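Phosphoglycerate kinase (Coxiella burnetii, PDB 4NG4) catalyses the reversible transfer of a phosphoryl group between ATP and (2R)-3-phosphoglycerate, a step of glycolysis, as a monomer. Local coordinates at residues 104-109 against 124-129; 138-143 against 158-163; 227-232 against 268-273; 283-288 against 332-337. All coordinates share one frame; numbering follows the deposited sequence.

Contact 1. Residues 104-109 against 124-129; sequences NDWLKG and RFNKGE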
loop_
_atom_site.group_PDB
_atom_site.type_symbol
_atom_site.label_atom_id
_atom_site.label_comp_id
_atom_site.label_asym_id
_atom_site.label_seq_id
_atom_site.Cartn_x
_atom_site.Cartn_y
_atom_site.Cartn_z
ATOM N N ASN A 104 -23.307 19.842 -0.063
ATOM C CA ASN A 104 -22.708 20.248 -1.320
ATOM C C ASN A 104 -21.927 21.559 -1.266
ATOM O O ASN A 104 -20.826 21.646 -1.834
ATOM C CB ASN A 104 -23.805 20.372 -2.364
ATOM C CG ASN A 104 -23.264 20.309 -3.742
ATOM O OD1 ASN A 104 -22.623 21.255 -4.219
ATOM N ND2 ASN A 104 -23.486 19.176 -4.403
ATOM N N ASP A 105 -22.514 22.573 -0.623
ATOM C CA ASP A 105 -21.878 23.889 -0.475
ATOM C C ASP A 105 -21.182 23.973 0.887
ATOM O O ASP A 105 -21.321 24.950 1.625
ATOM C CB ASP A 105 -22.910 25.024 -0.661
ATOM C CG ASP A 105 -24.164 24.848 0.211
ATOM O OD1 ASP A 105 -24.193 23.914 1.042
ATOM O OD2 ASP A 105 -25.128 25.633 0.055
ATOM N N TRP A 106 -20.412 22.945 1.216
ATOM C CA TRP A 106 -19.923 22.785 2.592
ATOM C C TRP A 106 -18.853 23.789 3.036
ATOM O O TRP A 106 -18.631 23.943 4.237
ATOM C CB TRP A 106 -19.447 21.344 2.848
ATOM C CG TRP A 106 -18.311 20.854 1.979
ATOM C CD1 TRP A 106 -18.412 20.190 0.788
ATOM C CD2 TRP A 106 -16.915 20.951 2.259
ATOM N NE1 TRP A 106 -17.161 19.878 0.308
ATOM C CE2 TRP A 106 -16.225 20.334 1.195
ATOM C CE3 TRP A 106 -16.178 21.510 3.304
ATOM C CZ2 TRP A 106 -14.832 20.276 1.140
ATOM C CZ3 TRP A 106 -14.788 21.439 3.258
ATOM C CH2 TRP A 106 -14.133 20.834 2.183
ATOM N N LEU A 107 -18.204 24.468 2.086
ATOM C CA LEU A 107 -17.081 25.365 2.401
ATOM C C LEU A 107 -17.509 26.619 3.117
ATOM O O LEU A 107 -16.732 27.166 3.903
ATOM C CB LEU A 107 -16.326 25.775 1.143
ATOM C CG LEU A 107 -15.617 24.659 0.391
ATOM C CD1 LEU A 107 -16.481 24.168 -0.785
ATOM C CD2 LEU A 107 -14.278 25.183 -0.090
ATOM N N LYS A 108 -18.731 27.074 2.826
ATOM C CA LYS A 108 -19.305 28.260 3.481
ATOM C C LYS A 108 -19.881 27.953 4.868
ATOM O O LYS A 108 -20.356 28.862 5.555
ATOM C CB LYS A 108 -20.382 28.917 2.603
ATOM C CG LYS A 108 -19.872 30.049 1.707
ATOM C CD LYS A 108 -20.889 31.199 1.593
ATOM C CE LYS A 108 -20.946 32.063 2.862
ATOM N NZ LYS A 108 -21.985 33.141 2.784
ATOM N N GLY A 109 -19.844 26.684 5.276
ATOM C CA GLY A 109 -20.247 26.288 6.634
ATOM C C GLY A 109 -21.379 25.285 6.634
ATOM O O GLY A 109 -22.112 25.177 5.649
ATOM N N ARG A 124 -12.232 16.733 -4.370
ATOM C CA ARG A 124 -11.502 16.993 -5.603
ATOM C C ARG A 124 -12.257 17.862 -6.614
ATOM O O ARG A 124 -11.730 18.153 -7.685
ATOM C CB ARG A 124 -11.105 15.670 -6.239
ATOM C CG ARG A 124 -10.083 14.913 -5.423
ATOM C CD ARG A 124 -9.474 13.777 -6.215
ATOM N NE ARG A 124 -8.409 13.143 -5.460
ATOM C CZ ARG A 124 -7.838 11.989 -5.781
ATOM N NH1 ARG A 124 -8.219 11.298 -6.855
ATOM N NH2 ARG A 124 -6.877 11.518 -5.016
ATOM N N PHE A 125 -13.482 18.267 -6.278
ATOM C CA PHE A 125 -14.203 19.252 -7.075
ATOM C C PHE A 125 -13.637 20.638 -6.856
ATOM O O PHE A 125 -13.664 21.459 -7.774
ATOM C CB PHE A 125 -15.693 19.274 -6.752
ATOM C CG PHE A 125 -16.471 18.122 -7.334
ATOM C CD1 PHE A 125 -16.340 17.761 -8.679
ATOM C CD2 PHE A 125 -17.375 17.427 -6.549
ATOM C CE1 PHE A 125 -17.079 16.704 -9.220
ATOM C CE2 PHE A 125 -18.113 16.373 -7.075
ATOM C CZ PHE A 125 -17.970 16.015 -8.420
ATOM N N ASN A 126 -13.112 20.890 -5.656
ATOM C CA ASN A 126 -12.666 22.223 -5.268
ATOM C C ASN A 126 -11.430 22.674 -6.056
ATOM O O ASN A 126 -10.386 22.008 -6.005
ATOM C CB ASN A 126 -12.362 22.268 -3.761
ATOM C CG ASN A 126 -13.591 21.993 -2.892
ATOM O OD1 ASN A 126 -14.701 22.409 -3.207
ATOM N ND2 ASN A 126 -13.383 21.322 -1.780
ATOM N N LYS A 127 -11.568 23.783 -6.795
ATOM C CA LYS A 127 -10.407 24.546 -7.288
ATOM C C LYS A 127 -9.355 24.613 -6.169
ATOM O O LYS A 127 -9.598 25.262 -5.131
ATOM C CB LYS A 127 -10.801 25.989 -7.676
ATOM C CG LYS A 127 -11.198 26.232 -9.137
ATOM C CD LYS A 127 -11.417 27.744 -9.375
ATOM C CE LYS A 127 -11.597 28.131 -10.850
ATOM N NZ LYS A 127 -13.010 28.428 -11.205
ATOM N N GLY A 128 -8.226 23.917 -6.364
ATOM C CA GLY A 128 -7.067 24.037 -5.473
ATOM C C GLY A 128 -6.696 22.844 -4.598
ATOM O O GLY A 128 -5.677 22.876 -3.905
ATOM N N GLU A 129 -7.502 21.789 -4.628
ATOM C CA GLU A 129 -7.207 20.581 -3.860
ATOM C C GLU A 129 -5.864 19.979 -4.251
ATOM O O GLU A 129 -4.994 19.751 -3.401
ATOM C CB GLU A 129 -8.313 19.532 -4.055
ATOM C CG GLU A 129 -7.957 18.109 -3.613
ATOM C CD GLU A 129 -7.954 17.909 -2.106
ATOM O OE1 GLU A 129 -8.406 16.830 -1.656
ATOM O OE2 GLU A 129 -7.521 18.823 -1.362
#
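Leu-107 and Asn-126 make the nearest backbone approach, and with their CA atoms 9.4 Å apart only side chains bridge these two loops. Residues 106-108 form a short 3-10 segment, in which Gly-109 N bonds to Trp-106 O. Asn-126 opens a type II beta turn, which Glu-129 N closes on Asn-126 O. Gly-128 takes the positive phi (112°) of the third turn position.

The amide of Asn-126 does the touching from its side. A chi1 of -63° turns CG away from the residue's own carbonyl carbon, and this sends the amide towards 104-109. As modelled, its two ends meet different partners. OD1 lies 3.5 Å from the Leu-107 methyl CD1. ND2 comes within 3.4 Å of Trp-106 CZ2, on the benzene half of the indole. Ring and amide planes are 59° apart, and ND2 approaches the ring obliquely. Leu-107 CG sits 4.2 Å above the Trp-106 ring, over its centre, so the two residues present a joint apolar surface. Met-140 of helix 134-142 touches both Trp-106 and Asn-126. Arg-124, a predicted substrate-binding residue, lies two positions before Asn-126.

No hydrogen bond crosses between the segments. A polar amide rests on apolar groups, and the contact therefore rests on van der Waals packing; between these segments no directional bond sets the rotation of the amide.

Contact 2. Residues 138-143 against 158-163; sequences KRMAEL and AQASTA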
loop_
_atom_site.group_PDB
_atom_site.type_symbol
_atom_site.label_atom_id
_atom_site.label_comp_id
_atom_site.label_asym_id
_atom_site.label_seq_id
_atom_site.Cartn_x
_atom_site.Cartn_y
_atom_site.Cartn_z
ATOM N N LYS A 138 -6.835 26.901 4.586
ATOM C CA LYS A 138 -7.241 27.728 5.729
ATOM C C LYS A 138 -8.765 27.715 5.894
ATOM O O LYS A 138 -9.273 27.680 7.007
ATOM C CB LYS A 138 -6.732 29.159 5.562
ATOM C CG LYS A 138 -5.249 29.312 5.799
ATOM C CD LYS A 138 -4.735 30.657 5.294
ATOM C CE LYS A 138 -3.295 30.912 5.739
ATOM N NZ LYS A 138 -2.712 32.149 5.135
ATOM N N ARG A 139 -9.480 27.710 4.778
ATOM C CA ARG A 139 -10.939 27.733 4.783
ATOM C C ARG A 139 -11.502 26.420 5.322
ATOM O O ARG A 139 -12.473 26.421 6.072
ATOM C CB ARG A 139 -11.462 27.993 3.365
ATOM C CG ARG A 139 -12.802 28.719 3.295
ATOM C CD ARG A 139 -12.897 29.548 2.004
ATOM N NE ARG A 139 -12.537 28.770 0.806
ATOM C CZ ARG A 139 -12.272 29.287 -0.397
ATOM N NH1 ARG A 139 -12.324 30.603 -0.602
ATOM N NH2 ARG A 139 -11.953 28.486 -1.411
ATOM N N MET A 140 -10.898 25.306 4.916
ATOM C CA MET A 140 -11.241 23.988 5.458
ATOM C C MET A 140 -10.977 23.940 6.963
ATOM O O MET A 140 -11.743 23.334 7.705
ATOM C CB MET A 140 -10.433 22.879 4.762
ATOM C CG MET A 140 -10.735 22.676 3.266
ATOM S SD MET A 140 -10.061 21.127 2.601
ATOM C CE MET A 140 -10.771 21.084 0.985
ATOM N N ALA A 141 -9.892 24.583 7.398
ATOM C CA ALA A 141 -9.497 24.610 8.811
ATOM C C ALA A 141 -10.426 25.479 9.651
ATOM O O ALA A 141 -10.593 25.246 10.852
ATOM C CB ALA A 141 -8.075 25.105 8.945
ATOM N N GLU A 142 -11.005 26.488 9.006
ATOM C CA GLU A 142 -12.028 27.355 9.598
ATOM C C GLU A 142 -13.252 26.542 10.030
ATOM O O GLU A 142 -13.811 26.774 11.101
ATOM C CB GLU A 142 -12.455 28.416 8.565
ATOM C CG GLU A 142 -12.839 29.772 9.123
ATOM C CD GLU A 142 -11.660 30.537 9.708
ATOM O OE1 GLU A 142 -10.509 30.056 9.611
ATOM O OE2 GLU A 142 -11.886 31.626 10.275
ATOM N N LEU A 143 -13.637 25.573 9.196
ATOM C CA LEU A 143 -14.888 24.814 9.360
ATOM C C LEU A 143 -14.903 23.780 10.501
ATOM O O LEU A 143 -15.942 23.157 10.747
ATOM C CB LEU A 143 -15.248 24.101 8.039
ATOM C CG LEU A 143 -15.465 24.967 6.790
ATOM C CD1 LEU A 143 -15.367 24.107 5.536
ATOM C CD2 LEU A 143 -16.801 25.704 6.833
ATOM N N ALA A 158 0.518 15.639 -1.198
ATOM C CA ALA A 158 0.197 16.870 -0.489
ATOM C C ALA A 158 -0.965 17.516 -1.198
ATOM O O ALA A 158 -0.838 17.980 -2.336
ATOM C CB ALA A 158 1.386 17.800 -0.467
ATOM N N GLN A 159 -2.108 17.510 -0.529
ATOM C CA GLN A 159 -3.322 18.079 -1.075
ATOM C C GLN A 159 -4.086 18.750 0.055
ATOM O O GLN A 159 -3.985 18.323 1.198
ATOM C CB GLN A 159 -4.131 16.981 -1.752
ATOM C CG GLN A 159 -3.526 16.574 -3.095
ATOM C CD GLN A 159 -4.360 15.548 -3.811
ATOM O OE1 GLN A 159 -4.554 14.458 -3.310
ATOM N NE2 GLN A 159 -4.873 15.892 -4.980
ATOM N N ALA A 160 -4.811 19.817 -0.264
ATOM C CA ALA A 160 -5.525 20.621 0.733
ATOM C C ALA A 160 -6.238 19.771 1.797
ATOM O O ALA A 160 -6.208 20.073 2.978
ATOM C CB ALA A 160 -6.526 21.530 0.019
ATOM N N SER A 161 -6.867 18.696 1.344
ATOM C CA SER A 161 -7.665 17.823 2.191
ATOM C C SER A 161 -6.872 16.746 2.948
ATOM O O SER A 161 -7.422 16.104 3.856
ATOM C CB SER A 161 -8.777 17.172 1.342
ATOM O OG SER A 161 -8.295 16.166 0.468
ATOM N N THR A 162 -5.601 16.549 2.573
ATOM C CA THR A 162 -4.702 15.567 3.228
ATOM C C THR A 162 -3.523 16.179 3.986
ATOM O O THR A 162 -2.937 15.520 4.857
ATOM C CB THR A 162 -4.061 14.623 2.208
ATOM O OG1 THR A 162 -3.152 15.365 1.387
ATOM C CG2 THR A 162 -5.117 13.957 1.337
ATOM N N ALA A 163 -3.168 17.415 3.645
ATOM C CA ALA A 163 -1.963 18.043 4.149
ATOM C C ALA A 163 -2.201 19.483 4.610
ATOM O O ALA A 163 -1.938 19.827 5.762
ATOM C CB ALA A 163 -0.908 18.008 3.070
#
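Met-140 reaches from helix 134-142 to the weakly bonded start of helix 160-168, with its wider pi-type turn, and meets Ala-160 and Ser-161. A chi1 of -65° sets its CG beside the backbone N, and the chain runs extended beyond CG. This straight shape carries the thioether away from its own helix and onto the other backbone. SD lies 4.0 Å from Ala-160 O and 4.1 Å from Ser-161 CA. The terminal methyl CE packs 4.4 Å from Ala-160 CB. All three residues are buried.

The receiving turn has bonds of its own. Gln-159 O accepts from both Thr-162 N and Ala-163 N. In return, Gln-159 N donates to Thr-162 OG1 at 3.1 Å, with a bent N-H...O angle of 137°. Met-140 SD faces CA and CB of Ser-161, whose OG is hydrogen-bonded to Arg-30 and whose N bonds to the carboxylate of Glu-129. The Ser-161 side chain is about 6 Å from those of His-70 and Arg-124, both predicted to bind substrate.

The two helices are the connections of successive beta-alpha-beta units, from strand 117-120 to 146-149 and on to 171-174, in the six-stranded parallel sheet of a Rossmann-like domain.

Contact 3. Residues 227-232 against 268-273; sequences GIANTF and PLPVDV. With ADP (adenosine-5'-diphosphate), chain E.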
loop_
_atom_site.group_PDB
_atom_site.type_symbol
_atom_site.label_atom_id
_atom_site.label_comp_id
_atom_site.label_asym_id
_atom_site.label_seq_id
_atom_site.Cartn_x
_atom_site.Cartn_y
_atom_site.Cartn_z
ATOM N N GLY A 227 11.204 -9.938 -12.786
ATOM C CA GLY A 227 12.035 -8.977 -13.497
ATOM C C GLY A 227 13.217 -8.556 -12.656
ATOM O O GLY A 227 14.368 -8.645 -13.104
ATOM N N ILE A 228 12.928 -8.111 -11.430
ATOM C CA ILE A 228 13.965 -7.734 -10.456
ATOM C C ILE A 228 15.043 -8.818 -10.383
ATOM O O ILE A 228 16.212 -8.552 -10.638
ATOM C CB ILE A 228 13.371 -7.469 -9.020
ATOM C CG1 ILE A 228 12.414 -6.263 -9.030
ATOM C CG2 ILE A 228 14.466 -7.206 -7.998
ATOM C CD1 ILE A 228 11.598 -6.125 -7.765
ATOM N N ALA A 229 14.646 -10.047 -10.069
ATOM C CA ALA A 229 15.618 -11.131 -9.928
ATOM C C ALA A 229 16.339 -11.372 -11.241
ATOM O O ALA A 229 17.554 -11.556 -11.266
ATOM C CB ALA A 229 14.938 -12.412 -9.436
ATOM N N ASN A 230 15.593 -11.358 -12.334
ATOM C CA ASN A 230 16.205 -11.523 -13.650
ATOM C C ASN A 230 17.279 -10.443 -13.934
ATOM O O ASN A 230 18.326 -10.732 -14.503
ATOM C CB ASN A 230 15.138 -11.542 -14.770
ATOM C CG ASN A 230 14.124 -12.690 -14.625
ATOM O OD1 ASN A 230 12.976 -12.594 -15.094
ATOM N ND2 ASN A 230 14.535 -13.763 -13.985
ATOM N N THR A 231 17.018 -9.212 -13.517
ATOM C CA THR A 231 18.025 -8.152 -13.634
ATOM C C THR A 231 19.257 -8.469 -12.790
ATOM O O THR A 231 20.377 -8.284 -13.243
ATOM C CB THR A 231 17.480 -6.738 -13.224
ATOM O OG1 THR A 231 16.318 -6.405 -14.000
ATOM C CG2 THR A 231 18.528 -5.672 -13.452
ATOM N N PHE A 232 19.051 -8.948 -11.570
ATOM C CA PHE A 232 20.169 -9.225 -10.667
ATOM C C PHE A 232 21.043 -10.378 -11.165
ATOM O O PHE A 232 22.281 -10.286 -11.166
ATOM C CB PHE A 232 19.670 -9.507 -9.247
ATOM C CG PHE A 232 19.454 -8.267 -8.418
ATOM C CD1 PHE A 232 20.490 -7.735 -7.682
ATOM C CD2 PHE A 232 18.225 -7.665 -8.367
ATOM C CE1 PHE A 232 20.311 -6.610 -6.913
ATOM C CE2 PHE A 232 18.028 -6.547 -7.616
ATOM C CZ PHE A 232 19.080 -6.008 -6.880
ATOM N N PRO A 268 19.895 -14.319 -1.547
ATOM C CA PRO A 268 19.939 -15.485 -2.422
ATOM C C PRO A 268 19.179 -15.236 -3.682
ATOM O O PRO A 268 18.027 -14.870 -3.622
ATOM C CB PRO A 268 19.215 -16.559 -1.607
ATOM C CG PRO A 268 18.199 -15.802 -0.832
ATOM C CD PRO A 268 18.861 -14.467 -0.501
ATOM N N LEU A 269 19.828 -15.418 -4.813
ATOM C CA LEU A 269 19.173 -15.275 -6.105
ATOM C C LEU A 269 18.652 -16.631 -6.547
ATOM O O LEU A 269 19.043 -17.637 -5.992
ATOM C CB LEU A 269 20.164 -14.728 -7.127
ATOM C CG LEU A 269 20.375 -13.214 -7.187
ATOM C CD1 LEU A 269 20.276 -12.553 -5.828
ATOM C CD2 LEU A 269 21.720 -12.962 -7.842
ATOM N N PRO A 270 17.758 -16.662 -7.548
ATOM C CA PRO A 270 17.282 -17.946 -8.093
ATOM C C PRO A 270 18.426 -18.805 -8.580
ATOM O O PRO A 270 19.218 -18.324 -9.397
ATOM C CB PRO A 270 16.407 -17.522 -9.281
ATOM C CG PRO A 270 15.936 -16.135 -8.937
ATOM C CD PRO A 270 17.058 -15.508 -8.147
ATOM N N VAL A 271 18.526 -20.044 -8.084
ATOM C CA VAL A 271 19.511 -21.010 -8.621
ATOM C C VAL A 271 18.877 -21.923 -9.689
ATOM O O VAL A 271 19.560 -22.376 -10.610
ATOM C CB VAL A 271 20.197 -21.848 -7.525
ATOM C CG1 VAL A 271 20.601 -20.979 -6.360
ATOM C CG2 VAL A 271 19.288 -22.951 -7.060
ATOM N N ASP A 272 17.578 -22.186 -9.565
ATOM C CA ASP A 272 16.816 -22.876 -10.613
ATOM C C ASP A 272 15.530 -22.113 -10.970
ATOM O O ASP A 272 14.954 -21.438 -10.120
ATOM C CB ASP A 272 16.524 -24.345 -10.229
ATOM C CG ASP A 272 15.766 -24.504 -8.900
ATOM O OD1 ASP A 272 15.439 -23.505 -8.225
ATOM O OD2 ASP A 272 15.493 -25.665 -8.536
ATOM N N VAL A 273 15.103 -22.224 -12.231
ATOM C CA VAL A 273 13.961 -21.462 -12.780
ATOM C C VAL A 273 13.131 -22.316 -13.735
ATOM O O VAL A 273 13.601 -23.343 -14.213
ATOM C CB VAL A 273 14.445 -20.225 -13.589
ATOM C CG1 VAL A 273 15.061 -19.172 -12.679
ATOM C CG2 VAL A 273 15.431 -20.643 -14.660
HETATM P PB ADP E . 2.864 -5.714 -6.993
HETATM O O1B ADP E . 2.263 -6.944 -6.361
HETATM O O2B ADP E . 1.874 -4.920 -7.821
HETATM O O3B ADP E . 3.708 -4.884 -6.055
HETATM P PA ADP E . 4.754 -5.490 -9.141
HETATM O O1A ADP E . 3.939 -4.291 -9.562
HETATM O O2A ADP E . 6.146 -5.243 -8.622
HETATM O O3A ADP E . 3.946 -6.341 -8.024
HETATM O "O5'" ADP E . 4.827 -6.459 -10.439
HETATM C "C5'" ADP E . 4.209 -7.752 -10.477
HETATM C "C4'" ADP E . 3.777 -8.101 -11.894
HETATM O "O4'" ADP E . 4.936 -8.382 -12.688
HETATM C "C3'" ADP E . 2.868 -9.332 -11.931
HETATM O "O3'" ADP E . 1.595 -9.012 -12.512
HETATM C "C2'" ADP E . 3.638 -10.380 -12.727
HETATM O "O2'" ADP E . 2.831 -11.050 -13.700
HETATM C "C1'" ADP E . 4.789 -9.624 -13.393
HETATM N N9 ADP E . 6.049 -10.437 -13.397
HETATM C C8 ADP E . 6.715 -10.908 -12.315
HETATM N N7 ADP E . 7.808 -11.617 -12.703
HETATM C C5 ADP E . 7.861 -11.607 -14.051
HETATM C C6 ADP E . 8.754 -12.157 -15.101
HETATM N N6 ADP E . 9.853 -12.890 -14.791
HETATM N N1 ADP E . 8.432 -11.894 -16.394
HETATM C C2 ADP E . 7.346 -11.171 -16.756
HETATM N N3 ADP E . 6.495 -10.648 -15.852
HETATM C C4 ADP E . 6.694 -10.827 -14.510
#
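The adenine pocket of the nucleotide-binding domain, a Rossmann-like alpha/beta fold, is backed here by apolar packing. Ala-229 and Phe-232 of helix 227-235 meet Leu-269 and Pro-270. The helix directly follows strand 221-226 of the five-stranded parallel sheet. Residues 268-271 lead into strand 272-276 of a small antiparallel sheet.

Ala-229 CB sits 3.9 Å from Pro-270 CG, with Pro-270 CD at almost the same distance. The methyl thus rests against the CG-CD side of the proline ring. One turn further along the helix, Phe-232 uses its CB, not its ring, to touch Leu-269 CD2 at 4.3 Å. The ring leads away from 268-273, and the Phe-232 side chain also touches Ala-253 of helix 250-263. Pro-270 in turn packs on Tyr-310 of helix 304-316, so the loop lies between two helices.

Within the helix, Gly-227 O accepts from Thr-231 N and from Thr-231 OG1, the hydroxyl standing 47° out of the carbonyl plane; the hydroxyl also bonds to Glu-246 N. The bound ADP lies by other residues of the helix than those that pack. Gly-227 N is 3.8 Å from N7 of ADP. Asn-230 OD1 comes 3.2 Å from the adenine amino nitrogen N6 of ADP.

Contact 4. Residues 283-288 against 332-337; sequences AKATVK and EAFSQG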
loop_
_atom_site.group_PDB
_atom_site.type_symbol
_atom_site.label_atom_id
_atom_site.label_comp_id
_atom_site.label_asym_id
_atom_site.label_seq_id
_atom_site.Cartn_x
_atom_site.Cartn_y
_atom_site.Cartn_z
ATOM N N ALA A 283 2.560 -24.083 -23.753
ATOM C CA ALA A 283 3.924 -24.413 -24.199
ATOM C C ALA A 283 4.685 -25.279 -23.197
ATOM O O ALA A 283 4.287 -25.384 -22.038
ATOM C CB ALA A 283 4.692 -23.137 -24.440
ATOM N N LYS A 284 5.780 -25.895 -23.650
ATOM C CA LYS A 284 6.666 -26.681 -22.770
ATOM C C LYS A 284 7.292 -25.866 -21.636
ATOM O O LYS A 284 8.160 -25.027 -21.884
ATOM C CB LYS A 284 7.814 -27.286 -23.578
ATOM C CG LYS A 284 7.456 -28.521 -24.363
ATOM C CD LYS A 284 7.872 -29.804 -23.638
ATOM C CE LYS A 284 7.631 -31.056 -24.510
ATOM N NZ LYS A 284 8.718 -31.327 -25.506
ATOM N N ALA A 285 6.878 -26.123 -20.395
ATOM C CA ALA A 285 7.560 -25.536 -19.235
ATOM C C ALA A 285 8.674 -26.501 -18.874
ATOM O O ALA A 285 8.438 -27.716 -18.800
ATOM C CB ALA A 285 6.601 -25.342 -18.065
ATOM N N THR A 286 9.883 -25.966 -18.676
ATOM C CA THR A 286 11.073 -26.778 -18.394
ATOM C C THR A 286 11.859 -26.258 -17.205
ATOM O O THR A 286 12.267 -25.102 -17.195
ATOM C CB THR A 286 12.012 -26.778 -19.586
ATOM O OG1 THR A 286 11.289 -27.209 -20.742
ATOM C CG2 THR A 286 13.207 -27.699 -19.330
ATOM N N VAL A 287 12.089 -27.118 -16.217
ATOM C CA VAL A 287 12.851 -26.740 -15.024
ATOM C C VAL A 287 14.345 -26.893 -15.313
ATOM O O VAL A 287 14.792 -27.918 -15.820
ATOM C CB VAL A 287 12.443 -27.555 -13.782
ATOM C CG1 VAL A 287 13.273 -27.119 -12.571
ATOM C CG2 VAL A 287 10.953 -27.379 -13.514
ATOM N N LYS A 288 15.100 -25.850 -14.980
ATOM C CA LYS A 288 16.464 -25.674 -15.452
ATOM C C LYS A 288 17.330 -25.081 -14.369
ATOM O O LYS A 288 16.857 -24.362 -13.482
ATOM C CB LYS A 288 16.497 -24.696 -16.632
ATOM C CG LYS A 288 16.120 -25.290 -17.978
ATOM C CD LYS A 288 16.802 -24.556 -19.142
ATOM C CE LYS A 288 16.497 -25.236 -20.459
ATOM N NZ LYS A 288 17.441 -24.869 -21.544
ATOM N N GLU A 332 -0.920 -20.602 -15.159
ATOM C CA GLU A 332 -0.939 -21.661 -14.138
ATOM C C GLU A 332 0.338 -22.480 -14.047
ATOM O O GLU A 332 0.676 -22.960 -12.976
ATOM C CB GLU A 332 -2.131 -22.607 -14.361
ATOM C CG GLU A 332 -3.503 -21.900 -14.368
ATOM C CD GLU A 332 -3.950 -21.360 -15.759
ATOM O OE1 GLU A 332 -3.124 -21.285 -16.708
ATOM O OE2 GLU A 332 -5.151 -21.011 -15.894
ATOM N N ALA A 333 1.031 -22.670 -15.163
ATOM C CA ALA A 333 2.305 -23.388 -15.149
ATOM C C ALA A 333 3.373 -22.592 -14.367
ATOM O O ALA A 333 4.270 -23.158 -13.729
ATOM C CB ALA A 333 2.770 -23.650 -16.567
ATOM N N PHE A 334 3.243 -21.271 -14.400
ATOM C CA PHE A 334 4.274 -20.399 -13.893
ATOM C C PHE A 334 3.921 -19.823 -12.505
ATOM O O PHE A 334 4.483 -18.798 -12.084
ATOM C CB PHE A 334 4.550 -19.333 -14.950
ATOM C CG PHE A 334 4.919 -19.916 -16.302
ATOM C CD1 PHE A 334 5.918 -20.879 -16.414
ATOM C CD2 PHE A 334 4.268 -19.523 -17.452
ATOM C CE1 PHE A 334 6.263 -21.421 -17.637
ATOM C CE2 PHE A 334 4.611 -20.068 -18.679
ATOM C CZ PHE A 334 5.614 -21.022 -18.765
ATOM N N SER A 335 3.050 -20.542 -11.782
ATOM C CA SER A 335 2.499 -20.085 -10.509
ATOM C C SER A 335 3.013 -20.852 -9.278
ATOM O O SER A 335 2.826 -20.402 -8.134
ATOM C CB SER A 335 0.979 -20.202 -10.543
ATOM O OG SER A 335 0.587 -21.550 -10.407
ATOM N N GLN A 336 3.655 -22.003 -9.504
ATOM C CA GLN A 336 4.054 -22.880 -8.401
ATOM C C GLN A 336 4.978 -22.126 -7.448
ATOM O O GLN A 336 4.839 -22.246 -6.233
ATOM C CB GLN A 336 4.674 -24.207 -8.914
ATOM C CG GLN A 336 4.532 -25.433 -7.941
ATOM C CD GLN A 336 4.339 -26.810 -8.660
ATOM O OE1 GLN A 336 4.032 -26.873 -9.865
ATOM N NE2 GLN A 336 4.492 -27.909 -7.903
ATOM N N GLY A 337 5.881 -21.321 -7.989
ATOM C CA GLY A 337 6.802 -20.534 -7.153
ATOM C C GLY A 337 6.139 -19.564 -6.181
ATOM O O GLY A 337 6.516 -19.486 -5.000
#
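This is a small apolar contact at the border of the magnesium site, where Ala-285 meets Ala-333 and Phe-334. Ala-285 stands just before strand 286-289, an outer strand of the three-stranded antiparallel sheet. Ala-333 and Phe-334 lie in the turn that leads into helix 336-347. The nearest CA atoms are those of Ala-285 and Ala-333, 7.0 Å apart.

One methyl, of Ala-285, makes nearly all of the contact from 283-288. Ala-285 CB lies 4.0 Å from Phe-334 CE1 and approaches the ring obliquely. It also lies 4.4 Å from Ala-333 CB. That second methyl sits 4.1 Å above the Phe-334 ring, over its centre. Ala-333 therefore covers one ring face while touching Ala-285. The phenyl group reaches the small sheet, where it also packs on Ile-274 and Ala-276 of strand 272-276 and meets the ring of Phe-300.

The turn has its own brace. Residues 332-335 form a type I beta turn, and Ser-335 OG donates to Glu-332 O at 2.9 Å. The hydroxyl is tilted 34° from the carbonyl plane. Just beyond, Gly-337 N is hydrogen-bonded to Asp-301 OD2.

Asp-301, Phe-334 and Thr-338 line the magnesium site. The Phe-334 side chain is about 6 Å from the ion, too far for the ring to be a ligand; the ring packs against the sheet, next to the metal site of the nucleotide-binding domain.

From the N terminus the four contacts follow in series; none nests or crosses. Contact 1 closes a loop around strand 117-120. Contact 2 closes the next, around strand 146-149. These two touch through the Glu-129 to Ala-160 backbone bond, in the half with the predicted phosphoglycerate site. Contact 3 sets helix 227-235 against the entrance of strand 272-276 and closes a loop that holds helix 250-263. Contact 4 joins the residue before strand 286-289 to the turn before helix 336-347; its loop holds strand 298-300, helix 304-316 and strand 319-323. Strands paired through Val-273 and Lys-288 link contacts 3 and 4 in the ADP-bearing half. Centres in different halves lie about 46 to 53 Å apart.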